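Local atomic coordinates of beta-hexosaminidase LpqI (Mycobacterium tuberculosis H37Rv, PDB entry 6GFV), a protein that cleaves terminal beta-1,4-linked N-acetylglucosamine from peptidoglycan fragments, a step in the recycling of the mycobacterial cell wall. Residues A23-V28 and R328-V333; A76-E81 and I130-V135; P177-F182 and V222-G227; A240-A245 and V286-Q291; G263-D268 and G293-L298. One frame throughout, in Å; residues are numbered along the deposited sequence.

Contact 1 of 5, residues A23-V28 and R328-V333; sequences AQLLVV and RSVVRV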
# COMPACT_ATOMS: atom_id res chain seq x y z
N ALA A 23 13.32 -5.01 -8.87
CA ALA A 23 13.27 -5.44 -7.47
C ALA A 23 12.80 -4.31 -6.54
O ALA A 23 12.12 -4.57 -5.55
CB ALA A 23 14.63 -5.98 -7.03
N GLN A 24 13.13 -3.07 -6.89
CA GLN A 24 12.67 -1.91 -6.12
C GLN A 24 11.15 -1.80 -6.04
O GLN A 24 10.64 -1.11 -5.17
CB GLN A 24 13.19 -0.61 -6.72
CG GLN A 24 14.63 -0.29 -6.37
CD GLN A 24 14.82 -0.14 -4.87
OE1 GLN A 24 14.13 0.65 -4.24
NE2 GLN A 24 15.75 -0.91 -4.31
N LEU A 25 10.44 -2.47 -6.94
CA LEU A 25 8.99 -2.30 -7.03
C LEU A 25 8.23 -3.39 -6.28
O LEU A 25 7.00 -3.45 -6.33
CB LEU A 25 8.56 -2.27 -8.50
CG LEU A 25 9.26 -1.27 -9.42
CD1 LEU A 25 8.69 -1.31 -10.83
CD2 LEU A 25 9.21 0.15 -8.86
N LEU A 26 8.97 -4.23 -5.54
CA LEU A 26 8.37 -5.35 -4.84
C LEU A 26 8.43 -5.18 -3.32
O LEU A 26 9.46 -4.80 -2.77
CB LEU A 26 9.08 -6.66 -5.22
CG LEU A 26 9.40 -6.96 -6.69
CD1 LEU A 26 10.14 -8.26 -6.76
CD2 LEU A 26 8.14 -7.02 -7.54
N VAL A 27 7.31 -5.45 -2.65
CA VAL A 27 7.24 -5.44 -1.19
C VAL A 27 6.66 -6.77 -0.68
O VAL A 27 5.53 -7.12 -1.02
CB VAL A 27 6.37 -4.27 -0.67
CG1 VAL A 27 6.12 -4.41 0.83
CG2 VAL A 27 7.04 -2.93 -0.97
N VAL A 28 7.43 -7.52 0.10
CA VAL A 28 7.03 -8.87 0.48
C VAL A 28 6.96 -9.15 1.99
O VAL A 28 7.81 -8.70 2.78
CB VAL A 28 7.95 -9.93 -0.15
CG1 VAL A 28 7.78 -9.92 -1.67
CG2 VAL A 28 9.40 -9.71 0.23
N ARG A 328 9.64 5.16 -14.40
CA ARG A 328 8.72 6.12 -13.81
C ARG A 328 8.31 5.71 -12.39
O ARG A 328 8.21 6.54 -11.50
CB ARG A 328 7.47 6.28 -14.68
CG ARG A 328 6.74 7.59 -14.51
CD ARG A 328 5.60 7.76 -15.52
NE ARG A 328 6.01 7.59 -16.91
CZ ARG A 328 5.56 6.62 -17.71
NH1 ARG A 328 4.68 5.73 -17.27
NH2 ARG A 328 5.99 6.54 -18.96
N SER A 329 8.07 4.42 -12.20
CA SER A 329 7.73 3.90 -10.89
C SER A 329 8.94 3.90 -9.94
O SER A 329 8.78 4.15 -8.76
CB SER A 329 7.16 2.49 -11.01
OG SER A 329 5.84 2.53 -11.51
N VAL A 330 10.13 3.62 -10.46
CA VAL A 330 11.33 3.69 -9.62
C VAL A 330 11.55 5.10 -9.07
O VAL A 330 11.98 5.26 -7.93
CB VAL A 330 12.61 3.22 -10.37
CG1 VAL A 330 13.86 3.56 -9.55
CG2 VAL A 330 12.55 1.73 -10.65
N VAL A 331 11.22 6.11 -9.86
CA VAL A 331 11.36 7.50 -9.42
C VAL A 331 10.35 7.82 -8.33
O VAL A 331 10.67 8.51 -7.37
CB VAL A 331 11.20 8.49 -10.61
CG1 VAL A 331 11.16 9.93 -10.11
CG2 VAL A 331 12.32 8.30 -11.62
N ARG A 332 9.14 7.30 -8.46
CA ARG A 332 8.11 7.50 -7.46
C ARG A 332 8.49 6.86 -6.13
O ARG A 332 8.23 7.41 -5.07
CB ARG A 332 6.77 6.95 -7.95
CG ARG A 332 6.10 7.82 -8.98
CD ARG A 332 4.64 7.50 -9.09
NE ARG A 332 4.04 8.17 -10.24
CZ ARG A 332 3.83 7.59 -11.42
NH1 ARG A 332 4.16 6.33 -11.60
NH2 ARG A 332 3.28 8.27 -12.41
N VAL A 333 9.13 5.69 -6.19
CA VAL A 333 9.44 5.02 -4.94
C VAL A 333 10.65 5.69 -4.28
O VAL A 333 10.69 5.83 -3.06
CB VAL A 333 9.63 3.49 -5.14
CG1 VAL A 333 8.40 2.89 -5.79
CG2 VAL A 333 10.83 3.19 -5.97
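At the seam of the TIM-barrel-type domain of this family 3 glycoside hydrolase, helix 323-337 packs through Ser329, Val330 and Val333 against Leu25, on the turn that leads into strand 26-29. That turn is a type I beta turn from Ala23 to Leu26, closed by Leu26 N to Ala23 O at 3.2 Å. Leu25 carries most of the contact with one methyl, CD2. Its CG lies anti to the carbonyl carbon (chi1 -53°), and the extended second torsion sends the branch out to the helix. There CD2 sits 3.8 Å from Ser329 CB, 4.1 Å from Val330 CG2 and 4.2 Å from Val333 CG1. Three side chains, two of them one helical turn apart, thus meet a single methyl, while Leu25 CD1 approaches Ser329 CB alone at 4.1 Å. Strand 26-29 is the first strand of the barrel in the chain and helix 323-337 the last helix, so the packing joins the two ends of the fold. No hydrogen bond crosses between the segments. The polar ends turn to other partners: Ser329 OG bonds to Asp295, and Gln24 OE1 to Lys337. Leu25 also touches Leu290 of helix 282-292, and Val333 touches Ile296.

Contact 2 of 5, residues A76-E81 and I130-V135; sequences AVSVDE and IDFAPV
A chi1 of -177° sets the Asp131 carboxylate beside its own carbonyl carbon and across to Glu81, while Phe132, whose CG is anti to the carbonyl carbon, turns its ring toward Ser78 and Asp80. Asp131 OD1 accepts from Glu81 N at 2.8 Å, on the syn side and 22° out of the carboxylate plane. The other oxygen, OD2, lies 2.8 Å from Glu81 O. Before this point the backbones pair as parallel strands: Ile130 N bonds to Val77 O at 3.1 Å, and Phe132 N reaches Val79 O at 3.0 Å; the bond from Val79 N to Ile130 O is weak. Ser78 OG stands 3.5 Å from ring atom CE2 of Phe132, oblique to the ring, and bonds to Ile48 O on the neighbouring strand. Asp80 OD1 comes to the ring's edge, 3.6 Å from Phe132 CD2, with the carboxylate and ring planes 54° apart. Asp80, which probably binds substrate, follows directly on strand residues 76-79. Where the strand pairing ends, the side-chain bond from Asp131 takes over and fixes the backbone next to Asp80, while the Glu81 carboxylate has its own partners in Arg119, Ser87 and Leu89.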
# COMPACT_ATOMS: atom_id res chain seq x y z
N ALA A 76 12.10 0.02 2.57
CA ALA A 76 10.75 0.32 3.07
C ALA A 76 10.27 -0.77 4.05
O ALA A 76 10.45 -1.95 3.79
CB ALA A 76 9.74 0.46 1.90
N VAL A 77 9.64 -0.36 5.15
CA VAL A 77 9.08 -1.32 6.10
C VAL A 77 7.60 -1.04 6.38
O VAL A 77 7.27 -0.02 6.98
CB VAL A 77 9.85 -1.32 7.44
CG1 VAL A 77 9.34 -2.42 8.38
CG2 VAL A 77 11.34 -1.46 7.19
N SER A 78 6.72 -1.95 5.97
CA SER A 78 5.28 -1.69 6.02
C SER A 78 4.52 -2.66 6.93
O SER A 78 5.00 -3.74 7.24
CB SER A 78 4.70 -1.77 4.61
OG SER A 78 4.77 -3.09 4.14
N VAL A 79 3.30 -2.27 7.31
CA VAL A 79 2.48 -3.01 8.27
C VAL A 79 1.01 -2.60 8.14
O VAL A 79 0.71 -1.48 7.74
CB VAL A 79 2.98 -2.76 9.72
CG1 VAL A 79 2.84 -1.30 10.09
CG2 VAL A 79 2.28 -3.67 10.76
N ASP A 80 0.10 -3.51 8.51
CA ASP A 80 -1.32 -3.20 8.65
C ASP A 80 -1.68 -2.71 10.04
O ASP A 80 -1.94 -3.51 10.92
CB ASP A 80 -2.17 -4.44 8.35
CG ASP A 80 -2.20 -4.81 6.88
OD1 ASP A 80 -2.21 -3.90 6.03
OD2 ASP A 80 -2.19 -6.01 6.57
N GLU A 81 -1.73 -1.40 10.24
CA GLU A 81 -2.07 -0.88 11.56
C GLU A 81 -3.21 0.13 11.52
O GLU A 81 -2.98 1.34 11.47
CB GLU A 81 -0.84 -0.26 12.22
CG GLU A 81 -0.26 -1.11 13.34
CD GLU A 81 -1.22 -1.31 14.50
OE1 GLU A 81 -2.13 -0.47 14.69
OE2 GLU A 81 -1.07 -2.30 15.25
N ILE A 130 5.96 2.74 6.61
CA ILE A 130 4.68 2.76 5.88
C ILE A 130 3.60 2.02 6.65
O ILE A 130 3.82 0.89 7.09
CB ILE A 130 4.78 2.10 4.46
CG1 ILE A 130 5.73 2.87 3.54
CG2 ILE A 130 3.40 1.99 3.82
CD1 ILE A 130 6.19 2.06 2.34
N ASP A 131 2.44 2.65 6.81
CA ASP A 131 1.26 2.03 7.43
C ASP A 131 0.12 2.01 6.41
O ASP A 131 -0.28 3.06 5.91
CB ASP A 131 0.82 2.80 8.68
CG ASP A 131 -0.37 2.14 9.43
OD1 ASP A 131 -0.75 1.01 9.11
OD2 ASP A 131 -0.89 2.76 10.36
N PHE A 132 -0.40 0.82 6.14
CA PHE A 132 -1.54 0.69 5.24
C PHE A 132 -2.82 1.09 5.98
O PHE A 132 -3.60 0.25 6.41
CB PHE A 132 -1.61 -0.73 4.70
CG PHE A 132 -0.44 -1.09 3.84
CD1 PHE A 132 -0.07 -0.26 2.79
CD2 PHE A 132 0.31 -2.22 4.09
CE1 PHE A 132 1.01 -0.57 2.00
CE2 PHE A 132 1.39 -2.52 3.31
CZ PHE A 132 1.74 -1.70 2.25
N ALA A 133 -2.97 2.40 6.14
CA ALA A 133 -4.10 3.04 6.79
C ALA A 133 -4.00 4.55 6.49
O ALA A 133 -2.90 5.07 6.33
CB ALA A 133 -4.11 2.76 8.29
N PRO A 134 -5.13 5.28 6.48
CA PRO A 134 -6.48 4.90 6.88
C PRO A 134 -7.35 4.27 5.80
O PRO A 134 -7.20 4.51 4.61
CB PRO A 134 -7.09 6.23 7.33
CG PRO A 134 -6.43 7.24 6.48
CD PRO A 134 -5.02 6.73 6.25
N VAL A 135 -8.28 3.44 6.25
CA VAL A 135 -9.40 3.03 5.44
C VAL A 135 -10.29 4.22 5.14
O VAL A 135 -10.69 4.94 6.05
CB VAL A 135 -10.26 1.97 6.15
CG1 VAL A 135 -11.51 1.70 5.34
CG2 VAL A 135 -9.47 0.68 6.39

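Contact 3 of 5, residues P177-F182 and V222-G227; sequences PVLKHF and VGVMVG
Strands 177-180 and 223-226 run parallel, their axes 4.4 Å apart at closest approach and 34° from one another, and the ladder begins with Gly223 N to Pro177 O, Leu179 N to Gly223 O and Met225 N to Leu179 O. A beta bulge between Leu179 and Phe182 then shifts the register by one residue, where the peptide bond before His181 is cis. Pairing resumes beyond it: Phe182 N bonds to Met225 O at 3.0 Å, and Gly227 N to Phe182 O. On one face Leu179 CG meets Val222 CG2 at 3.7 Å, the two side chains crossing at about a right angle, and farther on Phe182 CB rests 3.8 Å from Val224 CG1. Toward the barrel interior Val178 CG1 packs 4.0 Å from Met225 CB. Met225 extends alongside Lys180 and His181, pointing the same way, with CG anti to the backbone N (chi1 168°). Its SD approaches Lys180 CD at 4.1 Å and His181 CD2 at 4.0 Å, the sulfur lying 58° off the normal of the imidazole ring. Lys180 CB stands over the centre of that same ring, on one face. The amine of Lys180 continues to a salt bridge with Glu82 and a bond to Phe132 O, and His181 N is held by Asp137. Parallel strands with a cis-peptide bulge that turns a lysine-histidine pair inward form part of the substrate pocket at the C-terminal rim of this family 3 barrel; both residues bind substrate by similarity, and His181 touches Asp268, the probable nucleophile.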
# COMPACT_ATOMS: atom_id res chain seq x y z
N PRO A 177 1.09 7.50 5.32
CA PRO A 177 -0.27 6.98 5.31
C PRO A 177 -0.69 6.47 3.92
O PRO A 177 -0.28 7.04 2.91
CB PRO A 177 -1.10 8.19 5.71
CG PRO A 177 -0.31 9.37 5.15
CD PRO A 177 1.14 8.97 5.29
N VAL A 178 -1.50 5.41 3.88
CA VAL A 178 -1.95 4.86 2.62
C VAL A 178 -3.47 4.66 2.64
O VAL A 178 -3.98 3.85 3.40
CB VAL A 178 -1.27 3.51 2.30
CG1 VAL A 178 -1.72 3.01 0.94
CG2 VAL A 178 0.24 3.66 2.31
N LEU A 179 -4.17 5.43 1.81
CA LEU A 179 -5.63 5.33 1.70
C LEU A 179 -6.04 4.04 0.99
O LEU A 179 -5.41 3.62 0.02
CB LEU A 179 -6.19 6.55 0.93
CG LEU A 179 -5.59 7.96 1.15
CD1 LEU A 179 -6.24 8.98 0.20
CD2 LEU A 179 -5.73 8.44 2.59
N LYS A 180 -7.12 3.41 1.46
CA LYS A 180 -7.59 2.15 0.88
C LYS A 180 -9.11 1.97 1.05
O LYS A 180 -9.70 2.59 1.93
CB LYS A 180 -6.82 0.96 1.50
CG LYS A 180 -6.92 0.78 3.02
CD LYS A 180 -5.93 -0.29 3.52
CE LYS A 180 -6.26 -0.78 4.94
NZ LYS A 180 -5.33 -1.82 5.49
N HIS A 181 -9.77 1.15 0.22
CA HIS A 181 -9.25 0.49 -0.98
C HIS A 181 -9.87 1.10 -2.26
O HIS A 181 -11.06 0.89 -2.53
CB HIS A 181 -9.56 -1.01 -0.96
CG HIS A 181 -9.23 -1.69 0.34
ND1 HIS A 181 -9.95 -1.48 1.50
CD2 HIS A 181 -8.27 -2.58 0.66
CE1 HIS A 181 -9.42 -2.20 2.47
NE2 HIS A 181 -8.40 -2.87 1.99
N PHE A 182 -9.10 1.82 -3.05
CA PHE A 182 -9.61 2.51 -4.25
C PHE A 182 -10.19 1.52 -5.29
O PHE A 182 -9.58 0.49 -5.57
CB PHE A 182 -8.46 3.34 -4.86
CG PHE A 182 -8.87 4.25 -6.01
CD1 PHE A 182 -8.85 3.79 -7.31
CD2 PHE A 182 -9.21 5.57 -5.79
CE1 PHE A 182 -9.19 4.63 -8.38
CE2 PHE A 182 -9.56 6.40 -6.84
CZ PHE A 182 -9.56 5.93 -8.13
N VAL A 222 1.29 10.98 0.70
CA VAL A 222 0.23 9.99 0.86
C VAL A 222 0.32 8.97 -0.28
O VAL A 222 0.67 9.33 -1.40
CB VAL A 222 -1.18 10.65 0.89
CG1 VAL A 222 -1.51 11.33 -0.47
CG2 VAL A 222 -2.26 9.65 1.28
N GLY A 223 0.04 7.71 0.03
CA GLY A 223 -0.06 6.67 -0.97
C GLY A 223 -1.52 6.26 -1.18
O GLY A 223 -2.39 6.64 -0.42
N VAL A 224 -1.79 5.48 -2.23
CA VAL A 224 -3.12 4.89 -2.43
C VAL A 224 -3.02 3.40 -2.75
O VAL A 224 -2.24 3.01 -3.61
CB VAL A 224 -3.90 5.64 -3.55
CG1 VAL A 224 -5.21 4.95 -3.85
CG2 VAL A 224 -4.13 7.11 -3.18
N MET A 225 -3.78 2.57 -2.02
CA MET A 225 -3.87 1.14 -2.30
C MET A 225 -5.12 0.85 -3.12
O MET A 225 -6.21 1.26 -2.73
CB MET A 225 -3.92 0.31 -1.01
CG MET A 225 -4.30 -1.14 -1.25
SD MET A 225 -4.33 -2.21 0.22
CE MET A 225 -2.58 -2.45 0.46
N VAL A 226 -4.97 0.14 -4.23
CA VAL A 226 -6.10 -0.18 -5.12
C VAL A 226 -6.59 -1.60 -4.82
O VAL A 226 -5.80 -2.52 -4.85
CB VAL A 226 -5.70 -0.06 -6.60
CG1 VAL A 226 -6.89 -0.31 -7.52
CG2 VAL A 226 -5.09 1.34 -6.89
N GLY A 227 -7.86 -1.75 -4.49
CA GLY A 227 -8.44 -3.04 -4.18
C GLY A 227 -8.68 -3.97 -5.38
O GLY A 227 -8.58 -3.55 -6.54

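Contact 4 of 5, residues A240-A245 and V286-Q291; sequences ASLSKA and VLRTLQ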
# COMPACT_ATOMS: atom_id res chain seq x y z
N ALA A 240 -9.70 -4.01 -10.07
CA ALA A 240 -9.11 -2.68 -10.25
C ALA A 240 -7.58 -2.65 -10.14
O ALA A 240 -6.91 -1.92 -10.87
CB ALA A 240 -9.72 -1.72 -9.24
N SER A 241 -7.03 -3.47 -9.25
CA SER A 241 -5.59 -3.52 -8.99
C SER A 241 -4.82 -4.01 -10.21
O SER A 241 -3.62 -3.79 -10.33
CB SER A 241 -5.28 -4.41 -7.78
OG SER A 241 -5.81 -5.71 -7.95
N LEU A 242 -5.52 -4.69 -11.11
CA LEU A 242 -4.92 -5.22 -12.32
C LEU A 242 -5.42 -4.50 -13.58
O LEU A 242 -5.22 -4.97 -14.70
CB LEU A 242 -5.20 -6.72 -12.43
CG LEU A 242 -4.74 -7.59 -11.26
CD1 LEU A 242 -4.73 -9.02 -11.71
CD2 LEU A 242 -3.37 -7.19 -10.77
N SER A 243 -6.08 -3.37 -13.37
CA SER A 243 -6.77 -2.65 -14.44
C SER A 243 -6.17 -1.26 -14.67
O SER A 243 -6.26 -0.39 -13.83
CB SER A 243 -8.26 -2.56 -14.11
OG SER A 243 -8.92 -1.55 -14.85
N LYS A 244 -5.57 -1.08 -15.84
CA LYS A 244 -5.00 0.20 -16.23
C LYS A 244 -6.05 1.32 -16.30
O LYS A 244 -5.74 2.47 -16.04
CB LYS A 244 -4.30 0.07 -17.58
CG LYS A 244 -3.49 1.27 -17.99
CD LYS A 244 -2.66 0.96 -19.22
CE LYS A 244 -1.61 2.01 -19.42
NZ LYS A 244 -0.92 1.84 -20.72
N ALA A 245 -7.28 0.97 -16.65
CA ALA A 245 -8.36 1.95 -16.69
C ALA A 245 -8.61 2.52 -15.30
O ALA A 245 -8.77 3.72 -15.15
CB ALA A 245 -9.63 1.33 -17.27
N VAL A 286 1.84 -10.07 -10.50
CA VAL A 286 2.78 -8.98 -10.35
C VAL A 286 2.96 -8.25 -11.68
O VAL A 286 2.91 -7.02 -11.72
CB VAL A 286 4.15 -9.47 -9.81
CG1 VAL A 286 5.22 -8.39 -9.97
CG2 VAL A 286 4.03 -9.89 -8.37
N LEU A 287 3.14 -9.00 -12.76
CA LEU A 287 3.26 -8.42 -14.09
C LEU A 287 2.04 -7.56 -14.45
O LEU A 287 2.18 -6.46 -14.93
CB LEU A 287 3.46 -9.52 -15.15
CG LEU A 287 3.57 -9.09 -16.63
CD1 LEU A 287 4.59 -8.01 -16.84
CD2 LEU A 287 3.90 -10.29 -17.51
N ARG A 288 0.85 -8.07 -14.19
CA ARG A 288 -0.39 -7.36 -14.49
C ARG A 288 -0.50 -6.04 -13.74
O ARG A 288 -0.89 -5.04 -14.33
CB ARG A 288 -1.60 -8.23 -14.16
CG ARG A 288 -1.90 -9.30 -15.21
CD ARG A 288 -2.54 -8.72 -16.45
NE ARG A 288 -3.75 -7.95 -16.15
CZ ARG A 288 -4.98 -8.46 -16.14
NH1 ARG A 288 -5.18 -9.74 -16.42
NH2 ARG A 288 -6.01 -7.68 -15.87
N THR A 289 -0.17 -6.03 -12.45
CA THR A 289 -0.39 -4.83 -11.66
C THR A 289 0.62 -3.75 -12.05
O THR A 289 0.27 -2.59 -12.11
CB THR A 289 -0.35 -5.12 -10.13
OG1 THR A 289 -0.98 -4.06 -9.42
CG2 THR A 289 1.08 -5.34 -9.61
N LEU A 290 1.85 -4.13 -12.39
CA LEU A 290 2.81 -3.17 -12.92
C LEU A 290 2.42 -2.70 -14.33
O LEU A 290 2.65 -1.55 -14.70
CB LEU A 290 4.23 -3.75 -12.93
CG LEU A 290 4.82 -4.04 -11.55
CD1 LEU A 290 6.26 -4.55 -11.65
CD2 LEU A 290 4.75 -2.82 -10.67
N GLN A 291 1.81 -3.59 -15.11
CA GLN A 291 1.29 -3.20 -16.42
C GLN A 291 0.17 -2.16 -16.26
O GLN A 291 0.01 -1.27 -17.10
CB GLN A 291 0.80 -4.42 -17.19
CG GLN A 291 1.93 -5.22 -17.87
CD GLN A 291 1.44 -6.46 -18.56
OE1 GLN A 291 0.53 -7.12 -18.08
NE2 GLN A 291 2.04 -6.79 -19.70
O HOH W 1 -2.73 -5.12 -16.32
O HOH W 2 0.25 -1.12 -19.85
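Leu242 and Thr289 form the tight part of this contact, with Leu242 CD2 3.7 Å from Thr289 CB and the side chains crossing at about a right angle. Beside them Thr289 OG1, anti to the backbone N (chi1 -161°), donates to Ser241 O at 2.8 Å, the donor tilted 25° from the carbonyl plane. The chain of Arg288 is bent at chi2 and chi3 and folds back over the leucine, whose CD1 lies over one face of the guanidinium. Arg288 NH2 donates to Leu242 O at 3.1 Å; the oxygen lies near the guanidinium plane, while the nitrogen is 40° out of the carbonyl plane. A salt bridge to Glu238 engages the same NH2. Water takes over toward the outside. One molecule donates to Leu242 O and Arg288 O and accepts from Arg288 NE at 3.0 Å. Farther out, Lys244 CD only brushes Gln291 O at 4.1 Å, and a second water, 2.8 Å from Gln291 O, makes a weak 3.3 Å link to Lys244 NZ. Ser243 stands at the N-cap of helix 244-252, its OG bonded to Ala246 N. The contact joins the 3-10 turn and loop before helix 244-252 to helix 282-292, on the outside of the TIM barrel.

Contact 5 of 5, residues G263-D268 and G293-L298; sequences GPVFSD and GADIAL
Ala294, just after Gly293, the C-prime residue of the Schellman motif that ends helix 282-292, sets its CB 3.9 Å from Val265 O. Asp295 meets Val265 twice: its N donates to Val265 O at 2.9 Å, and OD2 takes Val265 N at 3.0 Å through the anti lone pair. Ile296 N reaches that same Val265 O at 3.1 Å, so one carbonyl is gripped by two successive amides. The Ile296 side chain lies alongside Phe266, pointing the same way, with CG2 3.6 Å from ring atom CD2 in an oblique approach, and Ile296 O accepts from Ser267 N. Past Ala297, Leu298 N donates to Ser267 OG at 3.2 Å and 175°. This hydroxyl lies between the backbone N and the carbonyl carbon (chi1 79°), a torsion from which it also donates to Asp268 O. Leu298 CB and CD2 both stand 3.7 Å from Ser267 O, a buried oxygen with no polar partner in the model. A side-chain hydroxyl thus stands in for strand pairing just before Asp268, the nucleophile by similarity, and bonds to its carbonyl. The salt bridges of Asp295 to Arg251 and Arg332, with the bond to Ser329, would probably keep its carboxylate ionised.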
# COMPACT_ATOMS: atom_id res chain seq x y z
N GLY A 263 1.54 10.42 -6.68
CA GLY A 263 2.17 9.70 -5.59
C GLY A 263 2.25 8.20 -5.82
O GLY A 263 1.88 7.73 -6.89
N PRO A 264 2.75 7.44 -4.81
CA PRO A 264 2.92 5.99 -4.93
C PRO A 264 1.60 5.21 -4.86
O PRO A 264 0.79 5.45 -3.97
CB PRO A 264 3.83 5.64 -3.74
CG PRO A 264 3.42 6.64 -2.69
CD PRO A 264 3.08 7.92 -3.45
N VAL A 265 1.41 4.29 -5.80
CA VAL A 265 0.23 3.44 -5.87
C VAL A 265 0.56 1.97 -5.57
O VAL A 265 1.45 1.39 -6.20
CB VAL A 265 -0.44 3.52 -7.27
CG1 VAL A 265 -1.60 2.55 -7.34
CG2 VAL A 265 -0.92 4.93 -7.55
N PHE A 266 -0.16 1.37 -4.62
CA PHE A 266 0.07 -0.01 -4.18
C PHE A 266 -1.05 -0.95 -4.60
O PHE A 266 -2.21 -0.62 -4.44
CB PHE A 266 0.15 -0.09 -2.64
CG PHE A 266 1.23 0.74 -2.01
CD1 PHE A 266 1.12 2.11 -1.93
CD2 PHE A 266 2.31 0.13 -1.39
CE1 PHE A 266 2.10 2.87 -1.30
CE2 PHE A 266 3.29 0.88 -0.76
CZ PHE A 266 3.19 2.25 -0.72
N SER A 267 -0.71 -2.15 -5.08
CA SER A 267 -1.71 -3.21 -5.15
C SER A 267 -2.07 -3.69 -3.75
O SER A 267 -1.26 -3.57 -2.82
CB SER A 267 -1.23 -4.39 -6.00
OG SER A 267 -0.34 -5.25 -5.30
N ASP A 268 -3.28 -4.21 -3.59
CA ASP A 268 -3.61 -5.03 -2.41
C ASP A 268 -2.86 -6.36 -2.53
O ASP A 268 -2.27 -6.65 -3.57
CB ASP A 268 -5.13 -5.24 -2.29
CG ASP A 268 -5.57 -5.67 -0.89
OD1 ASP A 268 -4.71 -6.03 -0.06
OD2 ASP A 268 -6.79 -5.66 -0.62
N GLY A 293 0.01 0.17 -13.98
CA GLY A 293 0.54 1.44 -13.53
C GLY A 293 0.74 1.56 -12.03
O GLY A 293 1.07 2.63 -11.55
N ALA A 294 0.54 0.48 -11.28
CA ALA A 294 0.91 0.45 -9.87
C ALA A 294 2.43 0.58 -9.75
O ALA A 294 3.16 0.10 -10.60
CB ALA A 294 0.42 -0.85 -9.22
N ASP A 295 2.89 1.24 -8.70
CA ASP A 295 4.33 1.37 -8.45
C ASP A 295 4.90 0.26 -7.54
O ASP A 295 6.08 -0.08 -7.62
CB ASP A 295 4.65 2.74 -7.84
CG ASP A 295 4.08 3.90 -8.66
OD1 ASP A 295 4.53 4.07 -9.81
OD2 ASP A 295 3.23 4.65 -8.15
N ILE A 296 4.06 -0.26 -6.66
CA ILE A 296 4.45 -1.29 -5.70
C ILE A 296 3.54 -2.49 -5.83
O ILE A 296 2.32 -2.37 -5.75
CB ILE A 296 4.39 -0.80 -4.23
CG1 ILE A 296 5.48 0.24 -3.95
CG2 ILE A 296 4.53 -1.96 -3.25
CD1 ILE A 296 6.85 -0.29 -4.17
N ALA A 297 4.15 -3.64 -6.10
CA ALA A 297 3.46 -4.92 -6.11
C ALA A 297 3.68 -5.63 -4.76
O ALA A 297 4.80 -5.97 -4.40
CB ALA A 297 3.95 -5.79 -7.24
N LEU A 298 2.58 -5.86 -4.06
CA LEU A 298 2.60 -6.33 -2.68
C LEU A 298 2.05 -7.74 -2.54
O LEU A 298 1.00 -8.06 -3.10
CB LEU A 298 1.78 -5.37 -1.82
CG LEU A 298 1.54 -5.72 -0.36
CD1 LEU A 298 2.79 -5.44 0.45
CD2 LEU A 298 0.37 -4.94 0.20

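From the N terminus, the first segment to enter, 23-28, is also the last to be closed: contact 1 ties it to helix 323-337 across about 300 residues, and the other four contacts nest inside that loop. Contact 2 is the first to close, then contact 3, in series; strands 130-131 and 176-182 are neighbours. Contacts 4 and 5 cross, since 263-268 falls between 240-245 and 286-291, and 293-298 follows both. Contact 3 adjoins contact 5 through strands 223-230 and 265-267, and contact 5 reaches contact 1 where strand 297-299 pairs with 26-29. Contacts 2, 3 and 5 thus follow the barrel wall, while contact 4 packs the turn before helix 244-252 on helix 282-292, outside the strands.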